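Local structure of leucine aminopeptidase A1, chloroplastic (Solanum lycopersicum, 5D8N) at residues L266-A271 against C356-S361; L252-C257 against N275-I280; T119-L124 against V142-T147. The protein removes N-terminal amino acids from peptides as a two-magnesium aminopeptidase of the M17 family, works as a homohexamer and takes part in wound signalling and insect defence. The protein carries 1 engineered substitution. One frame throughout, in Å; residues are numbered along the deposited sequence.

Contacts 1 and 2 are neighbours in the catalytic domain, their centres 12 Å apart, and both end on the same mixed sheet, where strands 347-358 and 278-284 lie side by side. Helix 263-269 joins them: it supplies half of contact 1 and also packs on contact 2, with Ala269 against Pro277. Contact 1 is buried, close to the metal site and to other subunits, and combines small apolar side chains with a bridging water and one serine hydroxyl; contact 2, partly buried at the sheet's outer strand, relies on paired backbone bonds and a helix cap. Contact 3 is buried too, but sits in the N-terminal domain about 46 to 48 Å away, centre to centre, and is wholly apolar.

Contact 1 (L266-A271 against C356-S361); sequences LAVAAA and CENMIS
In the catalytic domain of this M17 aminopeptidase, strand 347-358 of the central sheet runs out beside the metal site. Val268 and Ala269 of helix 263-269 meet Cys356 and Asn358 of this strand, and Ala271, in the loop after the helix, meets Met359 and Ser361 of the loop that follows the strand. CG1 of Val268 lies 4.0 Å from SG of Cys356, while CB of Ala269 meets CB of Cys356 at 3.8 Å. The valine's chi1 of 175° turns CG1 away from its own backbone N, which carries it to that sulfur and close to CB of Asn358. Asn358 ND2 bonds to OD1 of Asp305, a magnesium ligand, consistent with a second-shell place. Glu357 turns the other way, and its OE1 forms a salt bridge with Arg366 of a second subunit.

Between the helix end and the strand, a water bridges the two backbones, donating to Val268 O and Glu357 O, each at 2.7 Å, and accepting from Met359 N. Farther along, Ser361 OG donates a hydrogen bond to Ala271 O at 2.7 Å, in the carbonyl plane on a lone pair, and is also bonded to Glu363 N. With an alanine in place of Ser361, both Ala271 O and Glu363 N would probably be left without this partner. CB of Ala271 comes 3.1 Å from Met359 O and packs beside that residue's CB.

Contact 2 (L252-C257 against N275-I280); sequences LDAEQC and NPPYFI
Leu252 and Phe279 lie side by side and point the same way, CB to CB at 4.0 Å, on one face of the sheet. Their backbones form an antiparallel hydrogen-bonded pair: Leu252 N gives to Phe279 O at 2.8 Å, and Phe279 N returns a nearly straight bond to Leu252 O at 2.9 Å, 176° at the hydrogen. A chi1 of -172° sets CG of the phenylalanine opposite the backbone N and leads its ring away from the 252-257 segment, to an edge-to-face meeting with Tyr398. Its CB stays closest to Cys257, 3.5 Å from SG, while CD1 still touches CD1 of Leu252. The sulfur approaches the ring obliquely, 5.0 Å from the centroid, a sulfur-aromatic contact made from the first turn of helix 254-259.

Tyr278 leaves its strand on the other face, toward helix 229-242, and its CE1 comes obliquely to CB of Asp253. Next along, the ring of Pro277 offers CG to the methyl of Ala254 at 4.1 Å. A water ties the same two residues, accepting from Ala254 N and donating to Pro277 O, and sits over one face of the Tyr278 ring, offset toward its rim.

Asp253 and Gln256 grip each other twice: Gln256 N meets Asp253 OD1 nearly head-on at 3.0 Å, and Asp253 N gives to Gln256 OE1. This reciprocal pair is a capping box, with Asp253 as N-cap, starting helix 254-259 directly where the edge strand 247-252 of the catalytic domain's mixed sheet ends.

Contact 3 (T119-L124 against V142-T147); sequences TSYHSL and VALAST
Leu124 reaches from helix 119-134 toward strand 139-144, and its side chain does most of the work between them. Its CB leaves the helix on the strand side, and CG, anti to the backbone N (chi1 173°), continues outward until it lies 4.0 Å from CG1 of Val142. From there the CD2 branch goes deepest. It meets Val142 tip to tip, 3.8 Å from the valine's CG1, and on its way past Leu144, whose side chain it crosses at a slant, it closes to 3.6 Å from that residue's CD2. Val142 and Leu144, two residues apart on the strand, thus receive one methyl between them.

The strand belongs to the mixed sheet of the N-terminal domain, which falls in the macro-domain clan; within that sheet it lies between strands 46-52 and 187-191, and the helix packs over one side. The short helix and strand segments run roughly antiparallel, 141° between their directions, with axes 10.8 Å apart at closest approach. Helix 152-170 adjoins this layer, placing Ile162 on Val142 and Ala161 on Tyr121.

One turn back from Leu124, Tyr121 crosses Leu144 at about a right angle. Its CE1 touches both methyls of the leucine, CD1 at 4.0 Å and CD2 at 3.9 Å; about that CD2, CE1 of Tyr121 and CD2 of Leu124 are set roughly at right angles.

Contact 1 (L266-A271 against C356-S361)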
loop_
_atom_site.group_PDB
_atom_site.type_symbol
_atom_site.label_atom_id
_atom_site.label_comp_id
_atom_site.label_asym_id
_atom_site.label_seq_id
_atom_site.Cartn_x
_atom_site.Cartn_y
_atom_site.Cartn_z
ATOM N N LEU A 266 -5.287 -18.943 27.102
ATOM C CA LEU A 266 -4.138 -18.511 27.873
ATOM C C LEU A 266 -3.000 -18.048 26.989
ATOM O O LEU A 266 -2.284 -17.113 27.336
ATOM C CB LEU A 266 -3.677 -19.610 28.825
ATOM C CG LEU A 266 -4.662 -19.883 29.967
ATOM C CD1 LEU A 266 -4.269 -21.111 30.777
ATOM C CD2 LEU A 266 -4.694 -18.703 30.910
ATOM N N ALA A 267 -2.894 -18.599 25.792
ATOM C CA ALA A 267 -1.884 -18.095 24.862
ATOM C C ALA A 267 -2.156 -16.643 24.435
ATOM O O ALA A 267 -1.247 -15.831 24.340
ATOM C CB ALA A 267 -1.819 -18.983 23.632
ATOM N N VAL A 268 -3.416 -16.326 24.194
ATOM C CA VAL A 268 -3.768 -14.961 23.807
ATOM C C VAL A 268 -3.493 -14.026 24.957
ATOM O O VAL A 268 -2.947 -12.951 24.776
ATOM C CB VAL A 268 -5.271 -14.862 23.442
ATOM C CG1 VAL A 268 -5.649 -13.420 23.150
ATOM C CG2 VAL A 268 -5.565 -15.713 22.213
ATOM N N ALA A 269 -3.818 -14.473 26.159
ATOM C CA ALA A 269 -3.638 -13.665 27.368
ATOM C C ALA A 269 -2.182 -13.471 27.848
ATOM O O ALA A 269 -1.906 -12.605 28.669
ATOM C CB ALA A 269 -4.458 -14.269 28.495
ATOM N N ALA A 270 -1.260 -14.280 27.342
ATOM C CA ALA A 270 0.071 -14.398 27.926
ATOM C C ALA A 270 0.867 -13.093 27.861
ATOM O O ALA A 270 1.623 -12.773 28.775
ATOM C CB ALA A 270 0.848 -15.518 27.235
ATOM N N ALA A 271 0.682 -12.312 26.806
ATOM C CA ALA A 271 1.494 -11.089 26.677
ATOM C C ALA A 271 1.174 -10.106 27.806
ATOM O O ALA A 271 2.073 -9.400 28.289
ATOM C CB ALA A 271 1.263 -10.424 25.323
ATOM N N CYS A 356 -9.657 -11.068 28.638
ATOM C CA CYS A 356 -8.228 -10.802 28.616
ATOM C C CYS A 356 -7.991 -9.587 27.730
ATOM O O CYS A 356 -8.904 -9.101 27.074
ATOM C CB CYS A 356 -7.449 -12.003 28.067
ATOM S SG CYS A 356 -7.895 -12.470 26.373
ATOM N N GLU A 357 -6.769 -9.072 27.743
ATOM C CA GLU A 357 -6.357 -8.111 26.737
ATOM C C GLU A 357 -5.222 -8.691 25.920
ATOM O O GLU A 357 -4.476 -9.544 26.386
ATOM C CB GLU A 357 -6.018 -6.735 27.323
ATOM C CG GLU A 357 -4.872 -6.698 28.302
ATOM C CD GLU A 357 -4.474 -5.309 28.743
ATOM O OE1 GLU A 357 -5.147 -4.309 28.371
ATOM O OE2 GLU A 357 -3.340 -5.220 29.280
ATOM N N ASN A 358 -5.284 -8.414 24.624
ATOM C CA ASN A 358 -4.325 -8.948 23.673
ATOM C C ASN A 358 -3.222 -7.918 23.418
ATOM O O ASN A 358 -3.425 -6.962 22.667
ATOM C CB ASN A 358 -5.034 -9.328 22.367
ATOM C CG ASN A 358 -4.061 -9.842 21.314
ATOM O OD1 ASN A 358 -2.896 -10.091 21.614
ATOM N ND2 ASN A 358 -4.513 -9.908 20.063
ATOM N N MET A 359 -2.098 -8.098 24.091
ATOM C CA MET A 359 -1.001 -7.148 24.091
ATOM C C MET A 359 0.259 -7.714 23.406
ATOM O O MET A 359 0.269 -8.827 22.880
ATOM C CB MET A 359 -0.653 -6.773 25.535
ATOM C CG MET A 359 -1.774 -6.090 26.294
ATOM S SD MET A 359 -2.137 -4.421 25.713
ATOM C CE MET A 359 -1.090 -3.444 26.777
ATOM N N ILE A 360 1.307 -6.894 23.407
ATOM C CA ILE A 360 2.606 -7.242 22.847
ATOM C C ILE A 360 3.692 -7.092 23.906
ATOM O O ILE A 360 3.852 -6.018 24.509
ATOM C CB ILE A 360 2.926 -6.297 21.675
ATOM C CG1 ILE A 360 1.938 -6.552 20.535
ATOM C CG2 ILE A 360 4.350 -6.520 21.212
ATOM C CD1 ILE A 360 1.918 -5.459 19.493
ATOM N N SER A 361 4.414 -8.187 24.132
ATOM C CA SER A 361 5.466 -8.222 25.146
ATOM C C SER A 361 6.326 -9.457 24.951
ATOM O O SER A 361 6.035 -10.328 24.126
ATOM C CB SER A 361 4.861 -8.282 26.551
ATOM O OG SER A 361 4.362 -9.583 26.828
HETATM O O HOH W 1 -2.082 -10.633 25.805
#

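Contact 2 (L252-C257 against N275-I280)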
loop_
_atom_site.group_PDB
_atom_site.type_symbol
_atom_site.label_atom_id
_atom_site.label_comp_id
_atom_site.label_asym_id
_atom_site.label_seq_id
_atom_site.Cartn_x
_atom_site.Cartn_y
_atom_site.Cartn_z
ATOM N N LEU A 252 -12.784 -17.461 37.407
ATOM C CA LEU A 252 -11.569 -18.288 37.380
ATOM C C LEU A 252 -10.361 -17.444 36.990
ATOM O O LEU A 252 -10.389 -16.755 35.965
ATOM C CB LEU A 252 -11.738 -19.458 36.411
ATOM C CG LEU A 252 -13.042 -20.262 36.473
ATOM C CD1 LEU A 252 -12.932 -21.448 35.543
ATOM C CD2 LEU A 252 -13.233 -20.803 37.870
ATOM N N ASP A 253 -9.259 -17.613 37.723
ATOM C CA ASP A 253 -8.006 -16.957 37.367
ATOM C C ASP A 253 -7.144 -17.837 36.447
ATOM O O ASP A 253 -7.585 -18.891 35.987
ATOM C CB ASP A 253 -7.245 -16.495 38.626
ATOM C CG ASP A 253 -6.687 -17.646 39.457
ATOM O OD1 ASP A 253 -6.589 -18.788 38.950
ATOM O OD2 ASP A 253 -6.373 -17.393 40.637
ATOM N N ALA A 254 -6.035 -17.283 35.979
ATOM C CA ALA A 254 -5.236 -17.922 34.936
ATOM C C ALA A 254 -4.846 -19.334 35.342
ATOM O O ALA A 254 -4.821 -20.225 34.491
ATOM C CB ALA A 254 -3.972 -17.120 34.657
ATOM N N GLU A 255 -4.547 -19.536 36.619
ATOM C CA GLU A 255 -4.076 -20.833 37.113
ATOM C C GLU A 255 -5.198 -21.854 37.087
ATOM O O GLU A 255 -5.003 -22.989 36.666
ATOM C CB GLU A 255 -3.532 -20.753 38.559
ATOM C CG GLU A 255 -2.047 -20.438 38.658
ATOM C CD GLU A 255 -1.140 -21.400 37.873
ATOM O OE1 GLU A 255 -1.039 -22.608 38.194
ATOM O OE2 GLU A 255 -0.480 -20.951 36.911
ATOM N N GLN A 256 -6.394 -21.425 37.454
ATOM C CA GLN A 256 -7.550 -22.302 37.301
ATOM C C GLN A 256 -7.869 -22.653 35.837
ATOM O O GLN A 256 -8.269 -23.769 35.520
ATOM C CB GLN A 256 -8.761 -21.665 37.972
ATOM C CG GLN A 256 -8.637 -21.555 39.491
ATOM C CD GLN A 256 -9.756 -20.722 40.088
ATOM O OE1 GLN A 256 -9.775 -19.498 39.967
ATOM N NE2 GLN A 256 -10.760 -21.398 40.625
ATOM N N CYS A 257 -7.684 -21.707 34.926
ATOM C CA CYS A 257 -7.958 -21.990 33.515
ATOM C C CYS A 257 -6.871 -22.912 32.968
ATOM O O CYS A 257 -7.112 -23.753 32.081
ATOM C CB CYS A 257 -7.994 -20.684 32.723
ATOM S SG CYS A 257 -9.440 -19.675 33.158
ATOM N N ASN A 275 -2.212 -6.583 33.183
ATOM C CA ASN A 275 -3.651 -6.756 33.387
ATOM C C ASN A 275 -4.039 -8.221 33.162
ATOM O O ASN A 275 -4.441 -8.624 32.067
ATOM C CB ASN A 275 -4.455 -5.858 32.429
ATOM C CG ASN A 275 -4.221 -4.381 32.672
ATOM O OD1 ASN A 275 -3.918 -3.623 31.751
ATOM N ND2 ASN A 275 -4.406 -3.952 33.901
ATOM N N PRO A 276 -3.932 -9.033 34.215
ATOM C CA PRO A 276 -4.190 -10.471 34.106
ATOM C C PRO A 276 -5.585 -10.797 33.589
ATOM O O PRO A 276 -6.530 -10.047 33.844
ATOM C CB PRO A 276 -4.037 -10.973 35.554
ATOM C CG PRO A 276 -3.406 -9.884 36.344
ATOM C CD PRO A 276 -3.590 -8.605 35.585
ATOM N N PRO A 277 -5.764 -12.019 33.090
ATOM C CA PRO A 277 -7.025 -12.467 32.536
ATOM C C PRO A 277 -7.932 -13.136 33.564
ATOM O O PRO A 277 -7.443 -13.594 34.583
ATOM C CB PRO A 277 -6.595 -13.541 31.560
ATOM C CG PRO A 277 -5.401 -14.140 32.198
ATOM C CD PRO A 277 -4.698 -13.018 32.903
ATOM N N TYR A 278 -9.240 -13.031 33.364
ATOM C CA TYR A 278 -10.214 -13.625 34.255
ATOM C C TYR A 278 -11.294 -14.249 33.399
ATOM O O TYR A 278 -11.855 -13.620 32.497
ATOM C CB TYR A 278 -10.831 -12.584 35.199
ATOM C CG TYR A 278 -9.841 -12.089 36.223
ATOM C CD1 TYR A 278 -9.508 -12.873 37.339
ATOM C CD2 TYR A 278 -9.121 -10.925 36.014
ATOM C CE1 TYR A 278 -8.482 -12.517 38.204
ATOM C CE2 TYR A 278 -8.119 -10.545 36.895
ATOM C CZ TYR A 278 -7.845 -11.309 38.016
ATOM O OH TYR A 278 -6.806 -10.952 38.845
ATOM N N PHE A 279 -11.676 -15.459 33.775
ATOM C CA PHE A 279 -12.712 -16.181 33.054
ATOM C C PHE A 279 -13.977 -16.048 33.897
ATOM O O PHE A 279 -14.027 -16.487 35.041
ATOM C CB PHE A 279 -12.264 -17.636 32.861
ATOM C CG PHE A 279 -13.165 -18.436 31.966
ATOM C CD1 PHE A 279 -14.332 -19.009 32.457
ATOM C CD2 PHE A 279 -12.773 -18.733 30.674
ATOM C CE1 PHE A 279 -15.151 -19.763 31.634
ATOM C CE2 PHE A 279 -13.583 -19.495 29.859
ATOM C CZ PHE A 279 -14.779 -19.998 30.325
ATOM N N ILE A 280 -14.986 -15.430 33.314
ATOM C CA ILE A 280 -16.199 -15.065 34.003
ATOM C C ILE A 280 -17.309 -16.060 33.731
ATOM O O ILE A 280 -17.656 -16.339 32.576
ATOM C CB ILE A 280 -16.663 -13.670 33.545
ATOM C CG1 ILE A 280 -15.624 -12.617 33.915
ATOM C CG2 ILE A 280 -17.994 -13.334 34.184
ATOM C CD1 ILE A 280 -15.821 -11.306 33.185
HETATM O O HOH W 2 -5.494 -14.322 36.348
#

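Contact 3 (T119-L124 against V142-T147)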
loop_
_atom_site.group_PDB
_atom_site.type_symbol
_atom_site.label_atom_id
_atom_site.label_comp_id
_atom_site.label_asym_id
_atom_site.label_seq_id
_atom_site.Cartn_x
_atom_site.Cartn_y
_atom_site.Cartn_z
ATOM N N THR A 119 -39.777 -1.158 16.023
ATOM C CA THR A 119 -38.738 -0.204 15.632
ATOM C C THR A 119 -39.286 1.216 15.465
ATOM O O THR A 119 -38.673 2.182 15.936
ATOM C CB THR A 119 -37.977 -0.679 14.367
ATOM O OG1 THR A 119 -37.157 -1.808 14.714
ATOM C CG2 THR A 119 -37.019 0.430 13.828
ATOM N N SER A 120 -40.497 1.329 14.922
ATOM C CA SER A 120 -41.119 2.628 14.702
ATOM C C SER A 120 -41.319 3.325 16.032
ATOM O O SER A 120 -41.184 4.543 16.109
ATOM C CB SER A 120 -42.470 2.500 14.009
ATOM O OG SER A 120 -42.295 1.873 12.757
ATOM N N TYR A 121 -41.738 2.554 17.034
ATOM C CA TYR A 121 -42.070 3.139 18.328
ATOM C C TYR A 121 -40.825 3.388 19.180
ATOM O O TYR A 121 -40.744 4.447 19.821
ATOM C CB TYR A 121 -43.062 2.261 19.080
ATOM C CG TYR A 121 -44.343 2.059 18.313
ATOM C CD1 TYR A 121 -45.077 3.157 17.868
ATOM C CD2 TYR A 121 -44.665 0.804 17.808
ATOM C CE1 TYR A 121 -46.214 3.006 17.093
ATOM C CE2 TYR A 121 -45.803 0.634 17.035
ATOM C CZ TYR A 121 -46.563 1.741 16.683
ATOM O OH TYR A 121 -47.686 1.615 15.907
ATOM N N HIS A 122 -39.794 2.553 19.003
ATOM C CA HIS A 122 -38.457 2.905 19.471
ATOM C C HIS A 122 -37.998 4.252 18.921
ATOM O O HIS A 122 -37.523 5.101 19.678
ATOM C CB HIS A 122 -37.424 1.875 19.053
ATOM C CG HIS A 122 -37.604 0.557 19.727
ATOM N ND1 HIS A 122 -37.054 -0.604 19.239
ATOM C CD2 HIS A 122 -38.199 0.233 20.892
ATOM C CE1 HIS A 122 -37.270 -1.588 20.094
ATOM N NE2 HIS A 122 -37.992 -1.110 21.091
ATOM N N SER A 123 -38.135 4.452 17.615
ATOM C CA SER A 123 -37.731 5.721 17.005
ATOM C C SER A 123 -38.522 6.892 17.580
ATOM O O SER A 123 -37.989 7.990 17.727
ATOM C CB SER A 123 -37.899 5.674 15.476
ATOM O OG SER A 123 -36.940 4.772 14.960
ATOM N N LEU A 124 -39.834 6.696 17.691
ATOM C CA LEU A 124 -40.700 7.726 18.240
ATOM C C LEU A 124 -40.160 8.129 19.600
ATOM O O LEU A 124 -39.979 9.309 19.875
ATOM C CB LEU A 124 -42.144 7.245 18.351
ATOM C CG LEU A 124 -43.105 8.188 19.071
ATOM C CD1 LEU A 124 -43.158 9.545 18.387
ATOM C CD2 LEU A 124 -44.501 7.602 19.109
ATOM N N VAL A 142 -45.860 11.306 25.602
ATOM C CA VAL A 142 -45.893 10.807 24.249
ATOM C C VAL A 142 -47.231 10.155 24.022
ATOM O O VAL A 142 -47.704 9.370 24.856
ATOM C CB VAL A 142 -44.782 9.766 23.996
ATOM C CG1 VAL A 142 -44.840 9.244 22.570
ATOM C CG2 VAL A 142 -43.419 10.373 24.258
ATOM N N ALA A 143 -47.717 10.351 22.807
ATOM C CA ALA A 143 -48.932 9.704 22.329
ATOM C C ALA A 143 -48.869 9.428 20.823
ATOM O O ALA A 143 -48.090 10.059 20.105
ATOM C CB ALA A 143 -50.099 10.637 22.618
ATOM N N LEU A 144 -49.725 8.539 20.336
ATOM C CA LEU A 144 -49.938 8.346 18.895
ATOM C C LEU A 144 -51.094 9.190 18.407
ATOM O O LEU A 144 -52.083 9.350 19.107
ATOM C CB LEU A 144 -50.249 6.885 18.558
ATOM C CG LEU A 144 -49.205 5.887 19.042
ATOM C CD1 LEU A 144 -49.563 4.477 18.616
ATOM C CD2 LEU A 144 -47.830 6.264 18.502
ATOM N N ALA A 145 -50.988 9.732 17.203
ATOM C CA ALA A 145 -52.079 10.524 16.661
ATOM C C ALA A 145 -53.281 9.630 16.419
ATOM O O ALA A 145 -54.417 10.104 16.475
ATOM C CB ALA A 145 -51.679 11.214 15.374
ATOM N N SER A 146 -53.049 8.354 16.134
ATOM C CA SER A 146 -54.168 7.433 16.002
ATOM C C SER A 146 -53.870 6.046 16.561
ATOM O O SER A 146 -52.812 5.460 16.326
ATOM C CB SER A 146 -54.663 7.345 14.554
ATOM O OG SER A 146 -53.653 6.844 13.699
ATOM N N THR A 147 -54.828 5.564 17.347
ATOM C CA THR A 147 -54.857 4.192 17.851
ATOM C C THR A 147 -56.038 3.360 17.324
ATOM O O THR A 147 -56.275 2.258 17.822
ATOM C CB THR A 147 -54.919 4.213 19.397
ATOM O OG1 THR A 147 -56.070 4.959 19.832
ATOM C CG2 THR A 147 -53.645 4.875 19.982
#